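Local coordinates for rhamnosidase B (Bacillus sp., PDB 2OKX), which probably hydrolyses terminal alpha-L-rhamnose residues from rhamnosides, as an alpha-L-rhamnosidase of glycoside hydrolase family 78, at residues N7-W12 / A176-P181; S18-W23 / F97-F102; R24-S29 / W129-L134; F30-S35 / V86-A91; G38-H43 / I115-R120. All coordinates share one frame; numbering follows the deposited sequence. Where two conformers were deposited one is given.

Contact 1. Residues N7-W12 / A176-P181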
# COMPACT_ATOMS: atom_id res chain seq x y z
N ASN A 7 11.47 32.59 2.02
CA ASN A 7 10.97 33.95 2.12
C ASN A 7 9.46 33.86 1.98
O ASN A 7 8.80 34.77 1.48
CB ASN A 7 11.53 34.82 1.00
CG ASN A 7 13.04 34.92 1.05
OD1 ASN A 7 13.60 35.41 2.03
ND2 ASN A 7 13.70 34.46 -0.01
N ALA A 8 8.92 32.73 2.42
CA ALA A 8 7.49 32.48 2.36
C ALA A 8 7.05 31.97 3.72
O ALA A 8 7.88 31.56 4.53
CB ALA A 8 7.17 31.46 1.28
N SER A 9 5.75 31.98 3.97
CA SER A 9 5.22 31.52 5.24
C SER A 9 4.21 30.39 5.08
O SER A 9 3.49 30.33 4.09
CB SER A 9 4.55 32.68 5.98
OG SER A 9 5.45 33.77 6.14
N TRP A 10 4.18 29.49 6.06
CA TRP A 10 3.22 28.40 6.05
C TRP A 10 1.87 29.08 6.25
O TRP A 10 1.72 29.92 7.14
CB TRP A 10 3.45 27.44 7.22
CG TRP A 10 4.49 26.40 7.00
CD1 TRP A 10 5.79 26.45 7.40
CD2 TRP A 10 4.30 25.12 6.39
NE1 TRP A 10 6.43 25.27 7.08
CE2 TRP A 10 5.54 24.44 6.45
CE3 TRP A 10 3.21 24.49 5.79
CZ2 TRP A 10 5.71 23.15 5.94
CZ3 TRP A 10 3.38 23.20 5.28
CH2 TRP A 10 4.62 22.55 5.36
N ILE A 11 0.89 28.72 5.44
CA ILE A 11 -0.44 29.31 5.57
C ILE A 11 -1.54 28.26 5.56
O ILE A 11 -1.36 27.15 5.05
CB ILE A 11 -0.73 30.32 4.44
CG1 ILE A 11 -0.72 29.60 3.08
CG2 ILE A 11 0.29 31.44 4.46
CD1 ILE A 11 -1.13 30.49 1.91
N TRP A 12 -2.67 28.63 6.13
CA TRP A 12 -3.82 27.74 6.16
C TRP A 12 -5.06 28.64 6.16
O TRP A 12 -4.95 29.84 5.89
CB TRP A 12 -3.80 26.86 7.42
CG TRP A 12 -4.81 25.75 7.37
CD1 TRP A 12 -5.83 25.53 8.26
CD2 TRP A 12 -4.94 24.74 6.36
NE1 TRP A 12 -6.58 24.45 7.86
CE2 TRP A 12 -6.06 23.95 6.70
CE3 TRP A 12 -4.21 24.43 5.20
CZ2 TRP A 12 -6.47 22.86 5.92
CZ3 TRP A 12 -4.63 23.35 4.42
CH2 TRP A 12 -5.75 22.58 4.79
N ALA A 176 -5.81 34.10 3.59
CA ALA A 176 -5.16 32.99 4.27
C ALA A 176 -4.54 33.48 5.57
O ALA A 176 -4.23 34.67 5.71
CB ALA A 176 -4.08 32.38 3.38
N ARG A 177 -4.37 32.58 6.53
CA ARG A 177 -3.79 32.92 7.82
C ARG A 177 -2.37 32.36 7.91
O ARG A 177 -2.16 31.17 7.69
CB ARG A 177 -4.64 32.34 8.95
CG ARG A 177 -6.13 32.62 8.80
CD ARG A 177 -6.93 31.96 9.93
NE ARG A 177 -8.37 32.15 9.75
CZ ARG A 177 -9.30 31.76 10.63
NH1 ARG A 177 -10.58 31.97 10.38
NH2 ARG A 177 -8.94 31.15 11.75
N SER A 178 -1.41 33.22 8.23
CA SER A 178 -0.03 32.78 8.36
C SER A 178 0.15 31.94 9.62
O SER A 178 -0.41 32.26 10.66
CB SER A 178 0.91 33.98 8.41
OG SER A 178 2.25 33.57 8.61
N ILE A 179 0.92 30.87 9.51
CA ILE A 179 1.18 29.99 10.64
C ILE A 179 2.58 30.25 11.18
O ILE A 179 2.84 30.05 12.37
CB ILE A 179 1.09 28.50 10.23
CG1 ILE A 179 -0.32 28.19 9.73
CG2 ILE A 179 1.45 27.60 11.40
CD1 ILE A 179 -0.49 26.76 9.23
N GLY A 180 3.46 30.71 10.31
CA GLY A 180 4.83 31.00 10.71
C GLY A 180 5.80 30.77 9.57
O GLY A 180 5.42 30.24 8.53
N PRO A 181 7.07 31.15 9.75
CA PRO A 181 8.06 30.95 8.69
C PRO A 181 8.48 29.49 8.59
O PRO A 181 7.98 28.65 9.34
CB PRO A 181 9.21 31.84 9.14
CG PRO A 181 9.17 31.67 10.64
CD PRO A 181 7.68 31.78 10.93
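Trp12 and Arg177 are joined backbone to backbone in both directions: Arg177 N donates to Trp12 O at 2.9 Å, almost straight at 172°, and Trp12 N returns a bond to Arg177 O. Nearer the chain start, Ile179 N reaches Trp10 O at 2.7 Å, while Trp10 N donates a hydrogen bond to Gly180 O. These bonds add strand 9-12 as an outermost strand to the antiparallel sheet of the N-terminal domain, whose sequence family belongs to the galactose-binding-like clan, consistent with a beta-sandwich. Apolar contacts follow the strand pair. Ile179 sets CG1 beside its own backbone N (chi1 -62°), and the extended branch carries CD1 to Trp12 CB, 3.8 Å away. On the face where Ile11 and Ser178 project, Ile11 CD1 meets Ala176 CB at 3.8 Å; a branched aliphatic chain suits this side, since it also packs on Phe26 and Trp129. The indole of Trp10 presents its edge, with CD1 3.7 Å from Pro181 O and that oxygen in the ring plane, while the ring stacks with Trp187. Gly180 has a phi of 149°, at which a side chain would be jammed against the preceding carbonyl oxygen.

Contact 2. Residues S18-W23 / F97-F102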
# COMPACT_ATOMS: atom_id res chain seq x y z
N SER A 18 -6.19 21.53 12.44
CA SER A 18 -6.03 20.23 11.80
C SER A 18 -7.38 19.56 11.64
O SER A 18 -7.72 18.62 12.36
CB SER A 18 -5.09 19.35 12.64
OG SER A 18 -4.87 18.09 12.02
N PRO A 19 -8.18 20.04 10.68
CA PRO A 19 -9.51 19.47 10.43
C PRO A 19 -9.40 18.07 9.82
O PRO A 19 -8.40 17.73 9.19
CB PRO A 19 -10.13 20.47 9.46
CG PRO A 19 -8.95 20.93 8.67
CD PRO A 19 -7.89 21.12 9.72
N ARG A 20 -10.44 17.27 10.03
CA ARG A 20 -10.46 15.92 9.49
C ARG A 20 -10.88 15.91 8.03
O ARG A 20 -11.86 16.57 7.65
CB ARG A 20 -11.45 15.05 10.28
CG ARG A 20 -11.65 13.64 9.71
CD ARG A 20 -12.96 13.04 10.20
NE ARG A 20 -13.25 11.70 9.68
CZ ARG A 20 -12.72 10.58 10.14
NH1 ARG A 20 -11.84 10.60 11.14
NH2 ARG A 20 -13.09 9.41 9.63
N ASN A 21 -10.14 15.17 7.22
CA ASN A 21 -10.47 15.00 5.81
C ASN A 21 -10.98 16.28 5.14
O ASN A 21 -12.10 16.32 4.64
CB ASN A 21 -11.52 13.90 5.70
CG ASN A 21 -11.84 13.50 4.26
OD1 ASN A 21 -12.87 12.88 3.99
ND2 ASN A 21 -10.96 13.85 3.34
N GLU A 22 -10.16 17.33 5.13
CA GLU A 22 -10.57 18.58 4.51
C GLU A 22 -9.69 18.97 3.33
O GLU A 22 -8.47 18.98 3.43
CB GLU A 22 -10.54 19.72 5.54
CG GLU A 22 -10.92 21.08 4.96
CD GLU A 22 -10.93 22.19 6.01
OE1 GLU A 22 -9.97 22.99 6.06
OE2 GLU A 22 -11.91 22.25 6.78
N TRP A 23 -10.33 19.27 2.21
CA TRP A 23 -9.61 19.69 1.01
C TRP A 23 -9.78 21.21 0.91
O TRP A 23 -10.90 21.71 0.84
CB TRP A 23 -10.18 18.98 -0.22
CG TRP A 23 -9.92 17.49 -0.21
CD1 TRP A 23 -9.35 16.76 0.80
CD2 TRP A 23 -10.21 16.56 -1.27
NE1 TRP A 23 -9.27 15.44 0.44
CE2 TRP A 23 -9.79 15.29 -0.82
CE3 TRP A 23 -10.78 16.68 -2.54
CZ2 TRP A 23 -9.92 14.14 -1.61
CZ3 TRP A 23 -10.91 15.53 -3.32
CH2 TRP A 23 -10.48 14.28 -2.85
N PHE A 97 -5.41 15.41 6.01
CA PHE A 97 -6.06 14.25 6.60
C PHE A 97 -6.59 14.48 8.01
O PHE A 97 -7.70 14.06 8.33
CB PHE A 97 -5.11 13.05 6.60
CG PHE A 97 -4.59 12.67 5.24
CD1 PHE A 97 -5.41 12.74 4.12
CD2 PHE A 97 -3.28 12.22 5.08
CE1 PHE A 97 -4.94 12.36 2.85
CE2 PHE A 97 -2.80 11.84 3.83
CZ PHE A 97 -3.63 11.91 2.71
N GLY A 98 -5.80 15.13 8.85
CA GLY A 98 -6.21 15.37 10.22
C GLY A 98 -6.22 14.09 11.03
O GLY A 98 -6.71 14.04 12.16
N VAL A 99 -5.66 13.03 10.44
CA VAL A 99 -5.60 11.72 11.07
C VAL A 99 -4.30 11.05 10.62
O VAL A 99 -3.95 11.10 9.44
CB VAL A 99 -6.79 10.84 10.63
CG1 VAL A 99 -6.67 9.44 11.23
CG2 VAL A 99 -8.10 11.49 11.05
N SER A 100 -3.59 10.42 11.55
CA SER A 100 -2.34 9.75 11.21
C SER A 100 -2.60 8.43 10.47
O SER A 100 -3.66 7.82 10.65
CB SER A 100 -1.52 9.46 12.47
OG SER A 100 -1.10 10.65 13.12
N ASN A 101 -1.65 8.02 9.63
CA ASN A 101 -1.77 6.74 8.92
C ASN A 101 -0.38 6.13 8.73
O ASN A 101 0.58 6.56 9.38
CB ASN A 101 -2.51 6.89 7.58
CG ASN A 101 -1.87 7.90 6.64
OD1 ASN A 101 -0.66 7.93 6.46
ND2 ASN A 101 -2.71 8.73 6.01
N PHE A 102 -0.27 5.13 7.86
CA PHE A 102 1.01 4.44 7.63
C PHE A 102 2.01 5.19 6.75
O PHE A 102 3.11 4.68 6.50
CB PHE A 102 0.77 3.05 7.03
CG PHE A 102 0.11 2.07 7.96
CD1 PHE A 102 -0.75 2.49 8.97
CD2 PHE A 102 0.26 0.70 7.75
CE1 PHE A 102 -1.46 1.57 9.75
CE2 PHE A 102 -0.45 -0.23 8.51
CZ PHE A 102 -1.31 0.20 9.52
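Phe97 O receives the backbone N-H of Asn21 at 2.9 Å between Asn21 N and Phe97 O, a bond straight at hydrogen (173°) although the donor stands above the carbonyl plane. The same oxygen takes a CA-H contact from Arg20, its CA lying 3.5 Å from Phe97 O. The contact ties the loop that follows strand 87-96 to the turn leading into strand 22-31, at one end of the N-terminal domain's antiparallel sheet. Asn21 turns that corner with a positive phi of 40°, a conformation asparagine tolerates well, and its OD1 is held by Ser141 OG. Arg20, extended from CG to NE, lies alongside Val99 pointing the same way, with NH1 3.8 Å from Val99 CG2. The valine gives the aliphatic wall while the charged end is paired elsewhere, Arg20 NH2 forming a salt bridge with Asp224. Ser18 OG lies 3.5 Å from Gly98 CA and is hydrogen-bonded to His96 NE2 and Arg106 NE. Gly98, with a positive phi of 70° that suits its residue type, is squeezed against the turn: its CA sits 3.4 Å from Pro19 O, a buried oxygen with no polar partner in the model, and a CB there would clash with that oxygen.

Contact 3. Residues R24-S29 / W129-L134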
# COMPACT_ATOMS: atom_id res chain seq x y z
N ARG A 24 -8.67 21.93 0.92
CA ARG A 24 -8.70 23.39 0.87
C ARG A 24 -7.95 23.99 -0.31
O ARG A 24 -6.84 23.56 -0.64
CB ARG A 24 -8.14 23.93 2.19
CG ARG A 24 -7.99 25.44 2.26
CD ARG A 24 -7.62 25.86 3.69
NE ARG A 24 -8.75 25.68 4.60
CZ ARG A 24 -9.80 26.49 4.66
NH1 ARG A 24 -9.88 27.55 3.86
NH2 ARG A 24 -10.78 26.25 5.52
N CYS A 25 -8.56 24.99 -0.93
CA CYS A 25 -7.99 25.68 -2.09
C CYS A 25 -7.23 26.94 -1.70
O CYS A 25 -7.62 27.64 -0.76
CB CYS A 25 -9.09 26.07 -3.07
SG CYS A 25 -10.16 24.73 -3.62
N PHE A 26 -6.16 27.23 -2.43
CA PHE A 26 -5.36 28.43 -2.21
C PHE A 26 -5.07 29.09 -3.55
O PHE A 26 -4.84 28.40 -4.55
CB PHE A 26 -4.04 28.10 -1.51
CG PHE A 26 -4.20 27.60 -0.10
CD1 PHE A 26 -4.42 26.25 0.16
CD2 PHE A 26 -4.15 28.48 0.97
CE1 PHE A 26 -4.58 25.78 1.46
CE2 PHE A 26 -4.31 28.04 2.28
CZ PHE A 26 -4.52 26.68 2.53
N ARG A 27 -5.09 30.42 -3.57
CA ARG A 27 -4.82 31.17 -4.79
C ARG A 27 -3.88 32.33 -4.48
O ARG A 27 -4.04 33.05 -3.50
CB ARG A 27 -6.11 31.72 -5.40
CG ARG A 27 -6.95 30.68 -6.14
CD ARG A 27 -8.27 31.29 -6.61
NE ARG A 27 -8.05 32.43 -7.49
CZ ARG A 27 -7.79 32.34 -8.79
NH1 ARG A 27 -7.71 31.15 -9.38
NH2 ARG A 27 -7.60 33.45 -9.51
N GLY A 28 -2.88 32.50 -5.35
CA GLY A 28 -1.92 33.57 -5.18
C GLY A 28 -1.54 34.08 -6.56
O GLY A 28 -1.35 33.30 -7.48
N SER A 29 -1.44 35.40 -6.70
CA SER A 29 -1.08 35.99 -7.98
C SER A 29 0.12 36.90 -7.83
O SER A 29 0.46 37.33 -6.73
CB SER A 29 -2.26 36.78 -8.55
OG SER A 29 -3.36 35.93 -8.84
N TRP A 129 -2.56 35.77 0.21
CA TRP A 129 -3.20 34.72 -0.57
C TRP A 129 -4.64 34.52 -0.13
O TRP A 129 -5.02 34.86 0.99
CB TRP A 129 -2.43 33.40 -0.42
CG TRP A 129 -1.16 33.35 -1.21
CD1 TRP A 129 -0.18 34.30 -1.25
CD2 TRP A 129 -0.71 32.28 -2.04
NE1 TRP A 129 0.85 33.89 -2.06
CE2 TRP A 129 0.55 32.64 -2.55
CE3 TRP A 129 -1.25 31.03 -2.40
CZ2 TRP A 129 1.29 31.81 -3.41
CZ3 TRP A 129 -0.52 30.21 -3.25
CH2 TRP A 129 0.73 30.60 -3.75
N ARG A 130 -5.45 33.96 -1.02
CA ARG A 130 -6.86 33.69 -0.76
C ARG A 130 -7.04 32.20 -0.52
O ARG A 130 -6.27 31.39 -1.04
CB ARG A 130 -7.71 34.10 -1.96
CG ARG A 130 -7.50 35.54 -2.42
CD ARG A 130 -8.37 36.50 -1.64
NE ARG A 130 -8.38 37.83 -2.24
CZ ARG A 130 -9.26 38.77 -1.95
NH1 ARG A 130 -10.22 38.54 -1.06
NH2 ARG A 130 -9.20 39.95 -2.56
N THR A 131 -8.06 31.84 0.25
CA THR A 131 -8.33 30.44 0.55
C THR A 131 -9.78 30.16 0.91
O THR A 131 -10.46 30.99 1.52
CB THR A 131 -7.44 29.92 1.70
OG1 THR A 131 -7.72 28.54 1.94
CG2 THR A 131 -7.71 30.71 2.97
N GLU A 132 -10.26 28.98 0.50
CA GLU A 132 -11.62 28.52 0.77
C GLU A 132 -11.61 27.00 0.63
O GLU A 132 -10.80 26.45 -0.12
CB GLU A 132 -12.61 29.10 -0.26
CG GLU A 132 -12.89 30.59 -0.14
CD GLU A 132 -13.67 30.96 1.12
OE1 GLU A 132 -14.74 30.37 1.35
OE2 GLU A 132 -13.20 31.85 1.87
N ARG A 133 -12.50 26.32 1.35
CA ARG A 133 -12.56 24.87 1.24
C ARG A 133 -13.04 24.54 -0.16
O ARG A 133 -13.76 25.33 -0.78
CB ARG A 133 -13.54 24.28 2.26
CG ARG A 133 -13.00 24.16 3.67
CD ARG A 133 -13.86 23.19 4.46
NE ARG A 133 -13.92 21.89 3.81
CZ ARG A 133 -14.75 20.91 4.16
NH1 ARG A 133 -15.59 21.08 5.17
NH2 ARG A 133 -14.73 19.76 3.50
N LEU A 134 -12.65 23.37 -0.66
CA LEU A 134 -13.10 22.94 -1.98
C LEU A 134 -14.60 22.73 -1.87
O LEU A 134 -15.07 21.92 -1.07
CB LEU A 134 -12.43 21.63 -2.38
CG LEU A 134 -12.84 21.05 -3.73
CD1 LEU A 134 -12.35 21.95 -4.85
CD2 LEU A 134 -12.26 19.65 -3.89
O HOH W 1 -11.57 30.17 4.19
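Two neighbouring antiparallel strands of the N-terminal domain's large sheet, 22-31 and 130-133, meet here, in what is probably a beta-sandwich of the galactose-binding-like clan. Their backbones exchange bonds at Cys25 with Glu132 and at Arg27 with Arg130, where Arg130 N approaches Arg27 O in the carbonyl plane at 3.0 Å. Cys25 O is gripped twice: Thr131 OG1 donates to it at 2.8 Å, and Glu132 N reaches it from the opposite face of its plane. With OG1 anti to the backbone N (chi1 -179°), Thr131 can also accept from Arg24 NH1, 3.1 Å from Thr131 OG1 and only 4° out of the guanidinium plane. Threonine suits a site where one hydroxyl must both give and take; it also covers a face of the Phe26 ring, OG1 lying 3.5 Å from Phe26 CE2. Arg24, bent at chi3 (-70°), uses NH1 again through water 1, which donates to Thr131 O. Its NE pairs with Glu22, and its cation lies against the Trp12 ring, so a buried arginine is probably well compensated. On the other side of the sheet, Cys25 SG rests on Leu134 CD1 at 3.7 Å. Gly28 lacks a side chain where a CB would clash with Trp129, and its CA makes a CH-pi contact 3.7 Å from the centroid of the indole six-membered ring.

Contact 4. Residues F30-S35 / V86-A91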
# COMPACT_ATOMS: atom_id res chain seq x y z
N PHE A 30 0.76 37.19 -8.95
CA PHE A 30 1.93 38.06 -8.97
C PHE A 30 2.22 38.48 -10.40
O PHE A 30 1.82 37.80 -11.35
CB PHE A 30 3.15 37.35 -8.38
CG PHE A 30 3.65 36.21 -9.22
CD1 PHE A 30 2.98 34.99 -9.24
CD2 PHE A 30 4.79 36.36 -10.01
CE1 PHE A 30 3.44 33.94 -10.02
CE2 PHE A 30 5.25 35.31 -10.80
CZ PHE A 30 4.58 34.10 -10.81
N ASP A 31 2.91 39.60 -10.55
CA ASP A 31 3.26 40.10 -11.87
C ASP A 31 4.67 39.60 -12.18
O ASP A 31 5.62 39.92 -11.48
CB ASP A 31 3.22 41.62 -11.88
CG ASP A 31 1.84 42.16 -11.55
OD1 ASP A 31 1.68 43.40 -11.45
OD2 ASP A 31 0.90 41.35 -11.40
N ALA A 32 4.79 38.80 -13.24
CA ALA A 32 6.08 38.26 -13.64
C ALA A 32 6.83 39.26 -14.52
O ALA A 32 6.24 39.92 -15.37
CB ALA A 32 5.89 36.95 -14.38
N PRO A 33 8.15 39.37 -14.32
CA PRO A 33 8.96 40.30 -15.11
C PRO A 33 8.84 40.06 -16.61
O PRO A 33 8.40 38.99 -17.04
CB PRO A 33 10.38 40.04 -14.59
CG PRO A 33 10.33 38.60 -14.19
CD PRO A 33 9.00 38.52 -13.47
N ALA A 34 9.21 41.06 -17.40
CA ALA A 34 9.14 40.96 -18.85
C ALA A 34 10.09 39.87 -19.34
O ALA A 34 9.87 39.27 -20.39
CB ALA A 34 9.51 42.29 -19.49
N SER A 35 11.14 39.61 -18.56
CA SER A 35 12.11 38.59 -18.91
C SER A 35 12.84 38.09 -17.67
O SER A 35 13.04 38.83 -16.71
CB SER A 35 13.13 39.14 -19.91
OG SER A 35 13.87 40.21 -19.36
N VAL A 86 3.31 39.73 -17.48
CA VAL A 86 1.91 39.87 -17.10
C VAL A 86 1.58 39.18 -15.78
O VAL A 86 2.44 38.54 -15.16
CB VAL A 86 0.97 39.32 -18.19
CG1 VAL A 86 1.14 40.13 -19.47
CG2 VAL A 86 1.26 37.86 -18.44
N ARG A 87 0.33 39.32 -15.35
CA ARG A 87 -0.14 38.71 -14.11
C ARG A 87 -0.23 37.20 -14.24
O ARG A 87 -0.79 36.67 -15.21
CB ARG A 87 -1.51 39.29 -13.73
CG ARG A 87 -2.23 38.53 -12.63
CD ARG A 87 -3.49 39.27 -12.20
NE ARG A 87 -4.39 38.44 -11.42
CZ ARG A 87 -5.09 37.42 -11.91
NH1 ARG A 87 -5.89 36.71 -11.12
NH2 ARG A 87 -5.00 37.11 -13.20
N ASN A 88 0.33 36.50 -13.25
CA ASN A 88 0.34 35.05 -13.21
C ASN A 88 -0.42 34.58 -11.98
O ASN A 88 -0.46 35.28 -10.97
CB ASN A 88 1.78 34.54 -13.15
CG ASN A 88 2.50 34.64 -14.48
OD1 ASN A 88 2.48 33.71 -15.28
ND2 ASN A 88 3.12 35.79 -14.73
N THR A 89 -1.02 33.40 -12.07
CA THR A 89 -1.79 32.86 -10.95
C THR A 89 -1.33 31.48 -10.50
O THR A 89 -1.16 30.57 -11.32
CB THR A 89 -3.28 32.77 -11.30
OG1 THR A 89 -3.77 34.08 -11.65
CG2 THR A 89 -4.08 32.23 -10.11
N ILE A 90 -1.11 31.33 -9.20
CA ILE A 90 -0.71 30.06 -8.61
C ILE A 90 -1.91 29.57 -7.82
O ILE A 90 -2.46 30.30 -6.99
CB ILE A 90 0.48 30.22 -7.65
CG1 ILE A 90 1.66 30.88 -8.36
CG2 ILE A 90 0.88 28.85 -7.11
CD1 ILE A 90 2.18 30.09 -9.56
N ALA A 91 -2.33 28.34 -8.08
CA ALA A 91 -3.47 27.75 -7.39
C ALA A 91 -3.06 26.40 -6.82
O ALA A 91 -2.37 25.62 -7.48
CB ALA A 91 -4.64 27.59 -8.34
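Asn88 CB lies over one face of the Phe30 ring, 4.0 Å from its centroid, in a CH-pi contact. At the ring edge Ile90 CG1 comes in near the plane, 3.9 Å from Phe30 CE1. The phenyl reaches both because CG stands between the backbone N and the carbonyl carbon (chi1 67°), a choice that swings it across toward strand 87-96. Behind the side chains the backbones hold the spacing: Asn88 N donates to Phe30 O at 2.7 Å, Phe30 N bonds Asn88 O, and beyond the end of strand 22-31 Ala32 N reaches Val86 O at 3.0 Å. This is antiparallel pairing of two inner strands of the N-terminal domain's large sheet, where 22-31 ends and 87-96 begins. On the side of Asp31 and Arg87 contact is slight, Asp31 OD2 standing 3.9 Å from Arg87 CB, and polar chains suit this exposed face. Putting an alanine at Phe30 would probably leave Asn88 CB and Ile90 without their cover and open a gap toward Ile115, which the ring also touches. Farther out, Asn88 OD1 accepts from Asn55 ND2 and Arg83 N, two bonds that fix the amide and so steady the methylene under the ring, while Arg87 NH1 is held by Pro166 O.

Contact 5. Residues G38-H43 / I115-R120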
# COMPACT_ATOMS: atom_id res chain seq x y z
N GLY A 38 17.76 33.13 -15.46
CA GLY A 38 17.76 31.78 -14.93
C GLY A 38 16.37 31.17 -14.91
O GLY A 38 15.40 31.83 -15.29
N PRO A 39 16.24 29.91 -14.47
CA PRO A 39 14.94 29.23 -14.41
C PRO A 39 14.08 29.73 -13.26
O PRO A 39 14.58 30.03 -12.17
CB PRO A 39 15.33 27.77 -14.23
CG PRO A 39 16.55 27.87 -13.37
CD PRO A 39 17.32 29.01 -14.03
N ALA A 40 12.78 29.83 -13.50
CA ALA A 40 11.85 30.27 -12.48
C ALA A 40 11.45 29.01 -11.71
O ALA A 40 10.70 28.17 -12.22
CB ALA A 40 10.62 30.91 -13.12
N MET A 41 11.98 28.87 -10.50
CA MET A 41 11.69 27.71 -9.67
C MET A 41 10.57 27.96 -8.67
O MET A 41 10.48 29.04 -8.07
CB MET A 41 12.96 27.28 -8.91
CG MET A 41 14.14 26.91 -9.80
SD MET A 41 13.74 25.61 -10.99
CE MET A 41 13.66 24.16 -9.90
N LEU A 42 9.73 26.95 -8.49
CA LEU A 42 8.62 27.02 -7.54
C LEU A 42 8.86 25.92 -6.52
O LEU A 42 8.75 24.73 -6.83
CB LEU A 42 7.28 26.82 -8.25
CG LEU A 42 6.02 27.14 -7.45
CD1 LEU A 42 4.82 27.24 -8.39
CD2 LEU A 42 5.78 26.07 -6.40
N HIS A 43 9.21 26.32 -5.30
CA HIS A 43 9.49 25.40 -4.21
C HIS A 43 8.22 25.27 -3.37
O HIS A 43 7.64 26.28 -2.97
CB HIS A 43 10.64 25.94 -3.37
CG HIS A 43 11.84 26.31 -4.18
ND1 HIS A 43 12.71 25.38 -4.69
CD2 HIS A 43 12.31 27.53 -4.56
CE1 HIS A 43 13.67 26.00 -5.36
NE2 HIS A 43 13.45 27.31 -5.30
N ILE A 115 8.09 31.22 -5.35
CA ILE A 115 8.62 31.23 -6.71
C ILE A 115 9.86 32.11 -6.70
O ILE A 115 9.80 33.27 -6.29
CB ILE A 115 7.60 31.79 -7.71
CG1 ILE A 115 6.38 30.87 -7.78
CG2 ILE A 115 8.24 31.92 -9.09
CD1 ILE A 115 5.32 31.33 -8.76
N GLU A 116 10.98 31.55 -7.15
CA GLU A 116 12.23 32.28 -7.17
C GLU A 116 12.88 32.23 -8.54
O GLU A 116 12.84 31.21 -9.23
CB GLU A 116 13.19 31.70 -6.12
CG GLU A 116 14.57 32.34 -6.09
CD GLU A 116 15.43 31.80 -4.96
OE1 GLU A 116 15.71 30.58 -4.94
OE2 GLU A 116 15.84 32.59 -4.09
N ALA A 117 13.48 33.35 -8.94
CA ALA A 117 14.15 33.45 -10.23
C ALA A 117 15.23 34.52 -10.15
O ALA A 117 14.97 35.66 -9.74
CB ALA A 117 13.14 33.80 -11.31
N ASP A 118 16.44 34.15 -10.54
CA ASP A 118 17.56 35.08 -10.52
C ASP A 118 17.80 35.60 -9.11
O ASP A 118 18.04 36.80 -8.90
CB ASP A 118 17.28 36.24 -11.48
CG ASP A 118 17.10 35.78 -12.91
OD1 ASP A 118 16.61 36.57 -13.75
OD2 ASP A 118 17.45 34.62 -13.21
N GLY A 119 17.72 34.70 -8.13
CA GLY A 119 17.93 35.06 -6.75
C GLY A 119 16.87 35.97 -6.15
O GLY A 119 17.01 36.44 -5.02
N ARG A 120 15.81 36.22 -6.91
CA ARG A 120 14.73 37.09 -6.44
C ARG A 120 13.44 36.32 -6.24
O ARG A 120 13.09 35.44 -7.04
CB ARG A 120 14.50 38.22 -7.45
CG ARG A 120 15.61 39.25 -7.50
CD ARG A 120 15.55 40.08 -8.78
NE ARG A 120 14.21 40.61 -9.05
CZ ARG A 120 13.56 41.45 -8.25
NH1 ARG A 120 12.35 41.87 -8.59
NH2 ARG A 120 14.11 41.86 -7.12
O HOH W 2 16.74 31.84 -11.91
O HOH W 3 15.16 28.93 -6.76
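The His43 imidazole and the Glu116 carboxylate stand with their planes at 90°, His43 NE2 being 4.0 Å from Glu116 OE1. Water 3 joins them: it lies in the ring plane at the imidazole edge, 2.8 Å from His43 NE2, and donates to Glu116 OE1. The other ring nitrogen, His43 ND1, is hydrogen-bonded to Ser75 OG. The second carboxylate, of Asp118, turns the syn lone pair of OD2 to Gly38 N, 2.7 Å away in a bond bent to 136°, while OD1 takes the N-H of Glu37. Asp118 and Gly119 occupy the corners of a type I' turn from Ala117 to Arg120, whose positive phi values glycine and aspartate accept more readily than branched residues. Between the strands Met41 and Glu116 form a hydrogen-bonded pair, with Glu116 N 2.7 Å from Met41 O. On the buried face Ile115 CG1 meets Leu42 CG at 3.8 Å. Replacing Ile115 by an alanine would probably open a gap beside Leu42 and leave Ile90 less tightly packed. Strand 41-47 lies between 110-117 and 70-77, and strand 120-124 borders 110-117 beyond; Leu42 and Ile115 face strand 87-96 of the other sheet, as in a beta-sandwich.

From the N terminus, contact 1 comes first and closes the longest loop, bringing residues 176-181 back to 7-12; the other four contacts all nest inside it. Strand 22-31 then serves three in turn. Contact 2 holds its entrance, contact 3 pairs its middle with 130-133, and contact 4 pairs its far end with 87-96. Contacts 2 and 3 cross along the chain, while contact 4 nests within both. Contact 5, from the following strand 41-47, nests in contact 3 but crosses contacts 2 and 4. Contacts 1 to 4 thus serve one sheet and contact 5 the other, and the two sheets pack together where, among other places, contacts 4 and 5 touch, their centres about 12 Å apart.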